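Local coordinates for protein sialidase B (Streptococcus pneumoniae serotype 4, PDB 4XJW) that cleaves terminal sialic acid from alpha-2,3-, alpha-2,6- and alpha-2,8-linked glycoconjugates, acting as an intramolecular trans-sialidase, at residues L22-L27 and F50-S55; A148-V153 and G165-I170; A504-V507 and V513-T516; V507-G512 and E568-S573. The protein carries 1 engineered substitution. One frame throughout, in Å; residues are numbered along the deposited sequence.

Contact 1 (L22-L27 and F50-S55); sequences LLLDKL and FGLSNS
L23, L24 and L27 press against F50 and L52, so that the end of helix 20-23 and the turn after it cover the inner side of strand 46-53 in the lectin-like beta-sandwich at the start of the chain. L23, at the end of the helix, comes first. Its CG stands anti to the backbone N (chi1 -173°), which carries CD2 to the rim of the F50 ring. There CD2 lies near the ring plane, 4.0 Å from CE1 of F50, so this is an edge contact. L23 also rests on A148 and L172, which belong to the two opposing sheets, and a buried branched leucine suits such a junction. L24 points its CB past the strand, yet its far end swings back, and CD2 passes alongside CD2 of L52 at 4.1 Å. The exposed D25 pairs with K26 within the turn, through a salt bridge from K26 NZ to D25 OD1. The turn itself is held by K26 N bonding to L23 O at 3.0 Å, which returns the chain so that L27 faces the strand again. L27 and L52 reach toward each other tip to tip: CD1 of L27 stands 3.9 Å from CD2 of L52 and 4.1 Å from its CD1.

Contact 2 (A148-V153 and G165-I170); sequences ATLGAV and GSIDEI
The meeting of L150 with I167 and I170 is purely apolar packing between the two sheets of the N-terminal beta-sandwich, with strand 147-150 on one side and strand 166-173 on the other. No hydrogen bond crosses it. The nearest CA atoms, those of L150 and I167, are 8.3 Å apart, a gap that side chains from both sides must fill. One methyl does most of the work: CD2 of L150 lies 3.8 Å from CD1 of I167 and also 3.8 Å from CD1 of I170. It sits over the notch formed by the ends of two isoleucines, whose CD1 atoms are 5.1 Å apart. L150 crosses I167 at a slant, its CB also 4.2 Å from CD1 of I167, whereas L150 and I170 run past each other in opposite directions. I170 is fully stretched, with CG1 anti to the backbone N (chi1 180°), and this length brings its CD1 to the leucine. In a regular strand, residues three apart would face opposite sides. Here a classic beta bulge at D168 and E169, which both face K37, resets the alternation, so that I167 and I170 can both turn inward. Beta-branched residues suit these extended positions. Beyond L150 the strand ends at G151, whose positive phi (75°) comes easily to glycine. Around the trio, Y10, L12 and F5 of strand 5-13 and M36 of strand 32-39 extend the core within the I167 sheet, while F50 of strand 46-53 touches both L150 and I170.

Contact 3 (A504-V507 and V513-T516); sequences AQMV and VIRT
V507 O receives the backbone N-H of R515 at 2.9 Å and, more weakly, a CA-H contact from I514, whose CA lies 3.4 Å away. In return, V507 N gives a 2.9 Å bond to R515 O (160° at the hydrogen), so V507 and R515 form a hydrogen-bonded pair of the antiparallel hairpin made by strands 504-510 and 513-518. R515 O likewise meets the CA of M506. Beside this ring, M506 and T516 make the non-hydrogen-bonded pair. Their side chains lie side by side on one face, CG of M506 3.3 Å from OG1 of T516. That hydroxyl is not stranded among apolar groups, because it is hydrogen-bonded to Y478 OH. The small CB of A504 sits 3.5 Å from CG2 of T516, a close fit that suits alanine. M506 and I514 cross at a slant, CB of M506 lying 3.8 Å from CG2 of I514. On the other face lie V507 and R515. R515 leads its guanidinium away from V507, to D596 O and T529 OG1. Q505 is folded back so that NE2 bonds to A504 O at 2.9 Å, with the acceptor nearly in the amide plane, while OE1 takes the N-H of Q456; both ends of the buried amide are thereby paired. The hairpin supplies the first two strands of a four-stranded propeller blade. A504 follows the predicted active-site residue E503, strand 526-530 continues the sheet beyond 513-518, and strands 466-472 and 475-481 of the preceding blade pack under M506 and T516.

Contact 4 (V507-G512 and E568-S573); sequences VELRDG and EAVILS
Strand 504-510 and strand 569-575 belong to successive four-stranded blades of the sialidase propeller, and V507, L509, E568 and V570 join them without any backbone pairing. The closest CA atoms, those of V507 and V570, are 7.8 Å apart, so the contact is made by side chains. L509 breaks the extended run with helix-like angles (phi -66°, psi -42°), and the chain then turns back through G512. E508 holds that turn closed: the anti lone pair of its OE2 receives G512 N at 2.9 Å in an almost straight bond, while OE1 takes the N-H of K461. Between the blades, the apolar part centres on V570. Its CG2 meets CD2 of L509 at 3.7 Å, the two side chains crossing at about a right angle, and stands 4.3 Å from CG2 of V507. F517 also touches V507 and V570, filling out this buried patch where compact branched residues fit. Toward E568 the chemistry changes. E568 extends beyond its CG to bring OE1 to 3.3 Å from L509 O, two acceptors that cannot bond to each other. K559 NZ reconciles them by pairing with both, as a salt bridge to E568 and a hydrogen bond to L509 O. K593 binds OE2 of E568. The two lysines probably stabilise the negative charge of the glutamate, and the blade interface is joined here by a shared cation instead of a direct bond.

Overall arrangement
The four contacts fall into two pairs in separate parts of the chain. Contacts 1 and 2 come first in sequence and lie in the N-terminal lectin-like sandwich, their centres 12 Å apart; strands 46-53 and 147-150 are neighbours in one sheet, where G51 O meets T149 N at 2.7 Å. Contacts 3 and 4 follow in the propeller, 7 Å apart between centres, sharing V507 and strand 504-510: one builds a blade, the other joins it to the next. Centres of contacts 1 and 3 are about 58 Å apart. The propeller pair lies in the part that holds the residues assigned to catalysis by similarity or prediction, whereas the sandwich pair packs the core of a separate module, away from those sites.

Contact 1 (L22-L27 and F50-S55)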
loop_
_atom_site.group_PDB
_atom_site.type_symbol
_atom_site.label_atom_id
_atom_site.label_comp_id
_atom_site.label_asym_id
_atom_site.label_seq_id
_atom_site.Cartn_x
_atom_site.Cartn_y
_atom_site.Cartn_z
ATOM N N LEU A 22 -3.643 27.487 33.898
ATOM C CA LEU A 22 -2.845 26.307 34.212
ATOM C C LEU A 22 -1.598 26.185 33.339
ATOM O O LEU A 22 -0.751 25.325 33.574
ATOM C CB LEU A 22 -3.705 25.054 34.063
ATOM C CG LEU A 22 -4.871 24.963 35.038
ATOM C CD1 LEU A 22 -5.814 23.830 34.649
ATOM C CD2 LEU A 22 -4.344 24.780 36.452
ATOM N N LEU A 23 -1.480 27.052 32.337
ATOM C CA LEU A 23 -0.509 26.820 31.274
ATOM C C LEU A 23 0.317 28.048 30.868
ATOM O O LEU A 23 1.532 27.955 30.714
ATOM C CB LEU A 23 -1.233 26.214 30.058
ATOM C CG LEU A 23 -0.428 25.711 28.860
ATOM C CD1 LEU A 23 0.776 24.920 29.326
ATOM C CD2 LEU A 23 -1.312 24.859 27.961
ATOM N N LEU A 24 -0.326 29.203 30.711
ATOM C CA LEU A 24 0.341 30.346 30.083
ATOM C C LEU A 24 1.573 30.905 30.806
ATOM O O LEU A 24 2.547 31.306 30.163
ATOM C CB LEU A 24 -0.660 31.460 29.769
ATOM C CG LEU A 24 -1.685 31.049 28.720
ATOM C CD1 LEU A 24 -2.682 32.158 28.490
ATOM C CD2 LEU A 24 -0.987 30.677 27.428
ATOM N N ASP A 25 1.541 30.933 32.133
ATOM C CA ASP A 25 2.701 31.411 32.881
ATOM C C ASP A 25 3.858 30.407 32.851
ATOM O O ASP A 25 5.018 30.766 33.076
ATOM C CB ASP A 25 2.315 31.770 34.319
ATOM C CG ASP A 25 1.146 30.951 34.840
ATOM O OD1 ASP A 25 1.039 29.749 34.494
ATOM O OD2 ASP A 25 0.326 31.512 35.605
ATOM N N LYS A 26 3.537 29.150 32.555
ATOM C CA LYS A 26 4.528 28.081 32.547
ATOM C C LYS A 26 5.267 27.992 31.216
ATOM O O LYS A 26 6.366 27.443 31.151
ATOM C CB LYS A 26 3.855 26.736 32.822
ATOM C CG LYS A 26 2.593 26.818 33.671
ATOM C CD LYS A 26 2.923 27.122 35.122
ATOM C CE LYS A 26 1.902 26.494 36.074
ATOM N NZ LYS A 26 0.571 27.172 36.034
ATOM N N LEU A 27 4.650 28.499 30.149
ATOM C CA LEU A 27 5.275 28.437 28.832
ATOM C C LEU A 27 6.557 29.251 28.825
ATOM O O LEU A 27 6.540 30.442 29.128
ATOM C CB LEU A 27 4.314 28.904 27.729
ATOM C CG LEU A 27 3.322 27.821 27.307
ATOM C CD1 LEU A 27 2.242 28.370 26.392
ATOM C CD2 LEU A 27 4.042 26.649 26.648
ATOM N N PHE A 50 -6.379 21.616 20.207
ATOM C CA PHE A 50 -5.614 22.449 21.125
ATOM C C PHE A 50 -5.308 23.755 20.432
ATOM O O PHE A 50 -4.951 23.765 19.251
ATOM C CB PHE A 50 -4.311 21.731 21.518
ATOM C CG PHE A 50 -3.345 22.583 22.298
ATOM C CD1 PHE A 50 -3.463 22.711 23.677
ATOM C CD2 PHE A 50 -2.306 23.243 21.652
ATOM C CE1 PHE A 50 -2.565 23.491 24.396
ATOM C CE2 PHE A 50 -1.403 24.021 22.365
ATOM C CZ PHE A 50 -1.535 24.144 23.738
ATOM N N GLY A 51 -5.463 24.857 21.163
ATOM C CA GLY A 51 -5.167 26.177 20.642
ATOM C C GLY A 51 -4.426 27.048 21.642
ATOM O O GLY A 51 -4.673 26.990 22.854
ATOM N N LEU A 52 -3.482 27.827 21.130
ATOM C CA LEU A 52 -2.819 28.878 21.891
ATOM C C LEU A 52 -2.983 30.147 21.078
ATOM O O LEU A 52 -2.462 30.235 19.962
ATOM C CB LEU A 52 -1.327 28.596 22.035
ATOM C CG LEU A 52 -0.868 27.506 22.992
ATOM C CD1 LEU A 52 0.612 27.249 22.784
ATOM C CD2 LEU A 52 -1.145 27.921 24.427
ATOM N N SER A 53 -3.692 31.141 21.599
ATOM C CA SER A 53 -3.971 32.294 20.756
ATOM C C SER A 53 -3.866 33.637 21.450
ATOM O O SER A 53 -4.040 33.742 22.658
ATOM C CB SER A 53 -5.380 32.180 20.170
ATOM O OG SER A 53 -6.347 32.306 21.198
ATOM N N ASN A 54 -3.597 34.669 20.655
ATOM C CA ASN A 54 -3.905 36.032 21.052
ATOM C C ASN A 54 -5.388 36.205 20.760
ATOM O O ASN A 54 -5.804 36.192 19.599
ATOM C CB ASN A 54 -3.076 37.034 20.247
ATOM C CG ASN A 54 -3.349 38.482 20.643
ATOM O OD1 ASN A 54 -4.413 38.810 21.168
ATOM N ND2 ASN A 54 -2.387 39.353 20.378
ATOM N N SER A 55 -6.189 36.360 21.808
ATOM C CA SER A 55 -7.638 36.388 21.651
ATOM C C SER A 55 -8.209 37.792 21.458
ATOM O O SER A 55 -9.422 37.960 21.395
ATOM C CB SER A 55 -8.314 35.748 22.858
ATOM O OG SER A 55 -8.110 36.527 24.020
#

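Contact 2 (A148-V153 and G165-I170)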
loop_
_atom_site.group_PDB
_atom_site.type_symbol
_atom_site.label_atom_id
_atom_site.label_comp_id
_atom_site.label_asym_id
_atom_site.label_seq_id
_atom_site.Cartn_x
_atom_site.Cartn_y
_atom_site.Cartn_z
ATOM N N ALA A 148 -5.096 29.715 26.273
ATOM C CA ALA A 148 -4.822 28.318 25.935
ATOM C C ALA A 148 -6.151 27.575 25.976
ATOM O O ALA A 148 -6.900 27.687 26.950
ATOM C CB ALA A 148 -3.829 27.713 26.912
ATOM N N THR A 149 -6.456 26.825 24.922
ATOM C CA THR A 149 -7.796 26.295 24.746
ATOM C C THR A 149 -7.788 24.832 24.321
ATOM O O THR A 149 -6.931 24.410 23.540
ATOM C CB THR A 149 -8.545 27.108 23.680
ATOM O OG1 THR A 149 -8.380 28.504 23.948
ATOM C CG2 THR A 149 -10.032 26.772 23.671
ATOM N N LEU A 150 -8.736 24.060 24.847
ATOM C CA LEU A 150 -9.002 22.718 24.326
ATOM C C LEU A 150 -10.316 22.689 23.551
ATOM O O LEU A 150 -11.313 23.272 23.983
ATOM C CB LEU A 150 -9.058 21.704 25.463
ATOM C CG LEU A 150 -7.816 21.636 26.334
ATOM C CD1 LEU A 150 -8.035 20.654 27.473
ATOM C CD2 LEU A 150 -6.606 21.237 25.488
ATOM N N GLY A 151 -10.325 22.006 22.410
ATOM C CA GLY A 151 -11.543 21.827 21.640
ATOM C C GLY A 151 -12.034 23.038 20.855
ATOM O O GLY A 151 -13.182 23.047 20.409
ATOM N N ALA A 152 -11.170 24.043 20.694
ATOM C CA ALA A 152 -11.453 25.249 19.916
ATOM C C ALA A 152 -10.216 26.136 19.854
ATOM O O ALA A 152 -9.234 25.881 20.555
ATOM C CB ALA A 152 -12.610 26.034 20.533
ATOM N N VAL A 153 -10.276 27.181 19.023
ATOM C CA VAL A 153 -9.292 28.266 19.059
ATOM C C VAL A 153 -10.043 29.564 19.340
ATOM O O VAL A 153 -11.056 29.850 18.693
ATOM C CB VAL A 153 -8.517 28.406 17.721
ATOM C CG1 VAL A 153 -7.505 29.533 17.800
ATOM C CG2 VAL A 153 -7.810 27.107 17.370
ATOM N N GLY A 165 -15.252 15.212 20.649
ATOM C CA GLY A 165 -14.304 14.160 20.953
ATOM C C GLY A 165 -13.925 14.245 22.410
ATOM O O GLY A 165 -14.653 14.844 23.199
ATOM N N SER A 166 -12.797 13.651 22.780
ATOM C CA SER A 166 -12.334 13.758 24.151
ATOM C C SER A 166 -10.820 13.725 24.216
ATOM O O SER A 166 -10.166 13.043 23.428
ATOM C CB SER A 166 -12.923 12.651 25.029
ATOM O OG SER A 166 -12.460 11.374 24.638
ATOM N N ILE A 167 -10.265 14.482 25.149
ATOM C CA ILE A 167 -8.836 14.445 25.397
ATOM C C ILE A 167 -8.608 13.735 26.726
ATOM O O ILE A 167 -8.841 14.305 27.792
ATOM C CB ILE A 167 -8.236 15.851 25.417
ATOM C CG1 ILE A 167 -8.438 16.530 24.066
ATOM C CG2 ILE A 167 -6.754 15.813 25.784
ATOM C CD1 ILE A 167 -7.958 17.947 24.037
ATOM N N ASP A 168 -8.185 12.479 26.660
ATOM C CA ASP A 168 -8.021 11.698 27.879
ATOM C C ASP A 168 -6.791 12.127 28.680
ATOM O O ASP A 168 -6.804 12.095 29.909
ATOM C CB ASP A 168 -8.005 10.200 27.576
ATOM C CG ASP A 168 -9.400 9.599 27.545
ATOM O OD1 ASP A 168 -10.310 10.180 28.176
ATOM O OD2 ASP A 168 -9.582 8.548 26.890
ATOM N N GLU A 169 -5.737 12.535 27.976
ATOM C CA GLU A 169 -4.512 13.035 28.600
ATOM C C GLU A 169 -3.881 14.097 27.704
ATOM O O GLU A 169 -3.827 13.936 26.483
ATOM C CB GLU A 169 -3.501 11.906 28.805
ATOM C CG GLU A 169 -4.049 10.655 29.484
ATOM C CD GLU A 169 -2.990 9.596 29.696
ATOM O OE1 GLU A 169 -1.793 9.920 29.544
ATOM O OE2 GLU A 169 -3.356 8.444 30.015
ATOM N N ILE A 170 -3.396 15.180 28.304
ATOM C CA ILE A 170 -2.596 16.148 27.561
ATOM C C ILE A 170 -1.450 16.684 28.418
ATOM O O ILE A 170 -1.652 17.076 29.570
ATOM C CB ILE A 170 -3.447 17.300 26.988
ATOM C CG1 ILE A 170 -2.551 18.281 26.226
ATOM C CG2 ILE A 170 -4.237 18.014 28.085
ATOM C CD1 ILE A 170 -3.305 19.382 25.544
#

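Contact 3 (A504-V507 and V513-T516)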
loop_
_atom_site.group_PDB
_atom_site.type_symbol
_atom_site.label_atom_id
_atom_site.label_comp_id
_atom_site.label_asym_id
_atom_site.label_seq_id
_atom_site.Cartn_x
_atom_site.Cartn_y
_atom_site.Cartn_z
ATOM N N ALA A 504 -9.490 -9.636 -9.279
ATOM C CA ALA A 504 -10.358 -10.747 -8.900
ATOM C C ALA A 504 -9.686 -11.584 -7.830
ATOM O O ALA A 504 -8.477 -11.793 -7.884
ATOM C CB ALA A 504 -10.644 -11.607 -10.103
ATOM N N GLN A 505 -10.480 -12.097 -6.892
ATOM C CA GLN A 505 -9.974 -13.005 -5.874
ATOM C C GLN A 505 -10.959 -14.151 -5.728
ATOM O O GLN A 505 -12.165 -13.976 -5.905
ATOM C CB GLN A 505 -9.777 -12.255 -4.558
ATOM C CG GLN A 505 -8.539 -11.338 -4.534
ATOM C CD GLN A 505 -7.213 -12.115 -4.487
ATOM O OE1 GLN A 505 -6.681 -12.395 -3.406
ATOM N NE2 GLN A 505 -6.673 -12.439 -5.657
ATOM N N MET A 506 -10.439 -15.329 -5.398
ATOM C CA MET A 506 -11.204 -16.574 -5.465
ATOM C C MET A 506 -11.356 -17.222 -4.088
ATOM O O MET A 506 -10.507 -17.062 -3.220
ATOM C CB MET A 506 -10.494 -17.570 -6.387
ATOM C CG MET A 506 -10.332 -17.120 -7.848
ATOM S SD MET A 506 -9.130 -18.117 -8.741
ATOM C CE MET A 506 -7.581 -17.431 -8.135
ATOM N N VAL A 507 -12.447 -17.962 -3.918
ATOM C CA VAL A 507 -12.644 -18.823 -2.760
ATOM C C VAL A 507 -13.192 -20.149 -3.262
ATOM O O VAL A 507 -13.925 -20.184 -4.255
ATOM C CB VAL A 507 -13.624 -18.216 -1.723
ATOM C CG1 VAL A 507 -13.128 -16.870 -1.243
ATOM C CG2 VAL A 507 -15.029 -18.086 -2.304
ATOM N N VAL A 513 -15.643 -26.333 -6.611
ATOM C CA VAL A 513 -16.488 -25.170 -6.882
ATOM C C VAL A 513 -15.780 -23.907 -6.416
ATOM O O VAL A 513 -15.558 -23.723 -5.220
ATOM C CB VAL A 513 -17.829 -25.285 -6.158
ATOM C CG1 VAL A 513 -18.730 -24.101 -6.480
ATOM C CG2 VAL A 513 -18.516 -26.600 -6.543
ATOM N N ILE A 514 -15.448 -23.036 -7.366
ATOM C CA ILE A 514 -14.733 -21.803 -7.078
ATOM C C ILE A 514 -15.627 -20.608 -7.366
ATOM O O ILE A 514 -16.206 -20.503 -8.455
ATOM C CB ILE A 514 -13.487 -21.676 -7.958
ATOM C CG1 ILE A 514 -12.573 -22.891 -7.810
ATOM C CG2 ILE A 514 -12.712 -20.401 -7.626
ATOM C CD1 ILE A 514 -11.494 -22.961 -8.882
ATOM N N ARG A 515 -15.757 -19.702 -6.403
ATOM C CA ARG A 515 -16.389 -18.428 -6.718
ATOM C C ARG A 515 -15.347 -17.323 -6.737
ATOM O O ARG A 515 -14.542 -17.198 -5.819
ATOM C CB ARG A 515 -17.519 -18.071 -5.769
ATOM C CG ARG A 515 -18.178 -16.737 -6.161
ATOM C CD ARG A 515 -19.623 -16.686 -5.776
ATOM N NE ARG A 515 -20.350 -17.788 -6.381
ATOM C CZ ARG A 515 -21.492 -18.262 -5.905
ATOM N NH1 ARG A 515 -22.032 -17.715 -4.828
ATOM N NH2 ARG A 515 -22.082 -19.292 -6.495
ATOM N N THR A 516 -15.364 -16.543 -7.818
ATOM C CA THR A 516 -14.445 -15.424 -7.998
ATOM C C THR A 516 -15.200 -14.122 -7.812
ATOM O O THR A 516 -16.217 -13.916 -8.463
ATOM C CB THR A 516 -13.842 -15.459 -9.396
ATOM O OG1 THR A 516 -13.158 -16.705 -9.594
ATOM C CG2 THR A 516 -12.864 -14.314 -9.589
#

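Contact 4 (V507-G512 and E568-S573)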
loop_
_atom_site.group_PDB
_atom_site.type_symbol
_atom_site.label_atom_id
_atom_site.label_comp_id
_atom_site.label_asym_id
_atom_site.label_seq_id
_atom_site.Cartn_x
_atom_site.Cartn_y
_atom_site.Cartn_z
ATOM N N VAL A 507 -12.447 -17.962 -3.918
ATOM C CA VAL A 507 -12.644 -18.823 -2.760
ATOM C C VAL A 507 -13.192 -20.149 -3.262
ATOM O O VAL A 507 -13.925 -20.184 -4.255
ATOM C CB VAL A 507 -13.624 -18.216 -1.723
ATOM C CG1 VAL A 507 -13.128 -16.870 -1.243
ATOM C CG2 VAL A 507 -15.029 -18.086 -2.304
ATOM N N GLU A 508 -12.812 -21.241 -2.606
ATOM C CA GLU A 508 -13.384 -22.552 -2.922
ATOM C C GLU A 508 -14.582 -22.778 -1.996
ATOM O O GLU A 508 -14.414 -23.012 -0.798
ATOM C CB GLU A 508 -12.345 -23.688 -2.788
ATOM C CG GLU A 508 -12.822 -24.983 -3.464
ATOM C CD GLU A 508 -11.788 -26.088 -3.484
ATOM O OE1 GLU A 508 -10.741 -25.940 -2.820
ATOM O OE2 GLU A 508 -12.031 -27.107 -4.172
ATOM N N LEU A 509 -15.793 -22.672 -2.538
ATOM C CA LEU A 509 -17.007 -22.826 -1.726
ATOM C C LEU A 509 -17.166 -24.239 -1.193
ATOM O O LEU A 509 -17.576 -24.441 -0.051
ATOM C CB LEU A 509 -18.258 -22.462 -2.531
ATOM C CG LEU A 509 -18.444 -20.992 -2.901
ATOM C CD1 LEU A 509 -19.757 -20.801 -3.625
ATOM C CD2 LEU A 509 -18.372 -20.119 -1.658
ATOM N N ARG A 510 -16.884 -25.206 -2.056
ATOM C CA ARG A 510 -16.876 -26.618 -1.707
ATOM C C ARG A 510 -16.032 -27.301 -2.774
ATOM O O ARG A 510 -15.577 -26.651 -3.701
ATOM C CB ARG A 510 -18.298 -27.180 -1.675
ATOM C CG ARG A 510 -19.114 -26.902 -2.926
ATOM C CD ARG A 510 -20.497 -27.536 -2.839
ATOM N NE ARG A 510 -21.344 -27.208 -3.987
ATOM C CZ ARG A 510 -21.553 -28.022 -5.018
ATOM N NH1 ARG A 510 -20.983 -29.222 -5.047
ATOM N NH2 ARG A 510 -22.344 -27.643 -6.011
ATOM N N ASP A 511 -15.814 -28.600 -2.657
ATOM C CA ASP A 511 -14.871 -29.270 -3.539
ATOM C C ASP A 511 -15.076 -29.059 -5.049
ATOM O O ASP A 511 -16.068 -29.502 -5.624
ATOM C CB ASP A 511 -14.822 -30.757 -3.201
ATOM C CG ASP A 511 -13.426 -31.288 -3.209
ATOM O OD1 ASP A 511 -12.953 -31.650 -4.305
ATOM O OD2 ASP A 511 -12.801 -31.332 -2.125
ATOM N N GLY A 512 -14.131 -28.358 -5.675
ATOM C CA GLY A 512 -14.142 -28.157 -7.116
ATOM C C GLY A 512 -14.966 -26.969 -7.564
ATOM O O GLY A 512 -14.984 -26.643 -8.746
ATOM N N GLU A 568 -21.777 -22.422 6.274
ATOM C CA GLU A 568 -20.443 -22.158 5.756
ATOM C C GLU A 568 -20.371 -20.686 5.396
ATOM O O GLU A 568 -21.371 -20.083 4.986
ATOM C CB GLU A 568 -20.146 -23.035 4.553
ATOM C CG GLU A 568 -20.203 -24.519 4.905
ATOM C CD GLU A 568 -19.957 -25.423 3.718
ATOM O OE1 GLU A 568 -19.351 -24.957 2.730
ATOM O OE2 GLU A 568 -20.366 -26.605 3.777
ATOM N N ALA A 569 -19.183 -20.107 5.542
ATOM C CA ALA A 569 -19.067 -18.656 5.481
ATOM C C ALA A 569 -17.944 -18.166 4.573
ATOM O O ALA A 569 -16.861 -18.758 4.527
ATOM C CB ALA A 569 -18.902 -18.098 6.878
ATOM N N VAL A 570 -18.226 -17.066 3.876
ATOM C CA VAL A 570 -17.250 -16.356 3.066
ATOM C C VAL A 570 -17.082 -14.968 3.671
ATOM O O VAL A 570 -18.049 -14.387 4.169
ATOM C CB VAL A 570 -17.741 -16.264 1.616
ATOM C CG1 VAL A 570 -16.940 -15.261 0.798
ATOM C CG2 VAL A 570 -17.690 -17.637 0.985
ATOM N N ILE A 571 -15.858 -14.444 3.675
ATOM C CA ILE A 571 -15.635 -13.091 4.172
ATOM C C ILE A 571 -14.991 -12.234 3.085
ATOM O O ILE A 571 -13.992 -12.629 2.479
ATOM C CB ILE A 571 -14.792 -13.069 5.455
ATOM C CG1 ILE A 571 -15.422 -13.992 6.502
ATOM C CG2 ILE A 571 -14.672 -11.643 5.988
ATOM C CD1 ILE A 571 -14.568 -14.198 7.737
ATOM N N LEU A 572 -15.598 -11.079 2.815
ATOM C CA LEU A 572 -15.075 -10.127 1.848
ATOM C C LEU A 572 -14.506 -8.904 2.574
ATOM O O LEU A 572 -15.037 -8.484 3.600
ATOM C CB LEU A 572 -16.196 -9.667 0.913
ATOM C CG LEU A 572 -16.954 -10.659 0.043
ATOM C CD1 LEU A 572 -17.902 -9.883 -0.881
ATOM C CD2 LEU A 572 -16.022 -11.529 -0.785
ATOM N N SER A 573 -13.441 -8.328 2.024
ATOM C CA SER A 573 -12.881 -7.067 2.520
ATOM C C SER A 573 -12.858 -6.057 1.376
ATOM O O SER A 573 -12.339 -6.358 0.301
ATOM C CB SER A 573 -11.461 -7.299 3.034
ATOM O OG SER A 573 -10.752 -6.090 3.170
#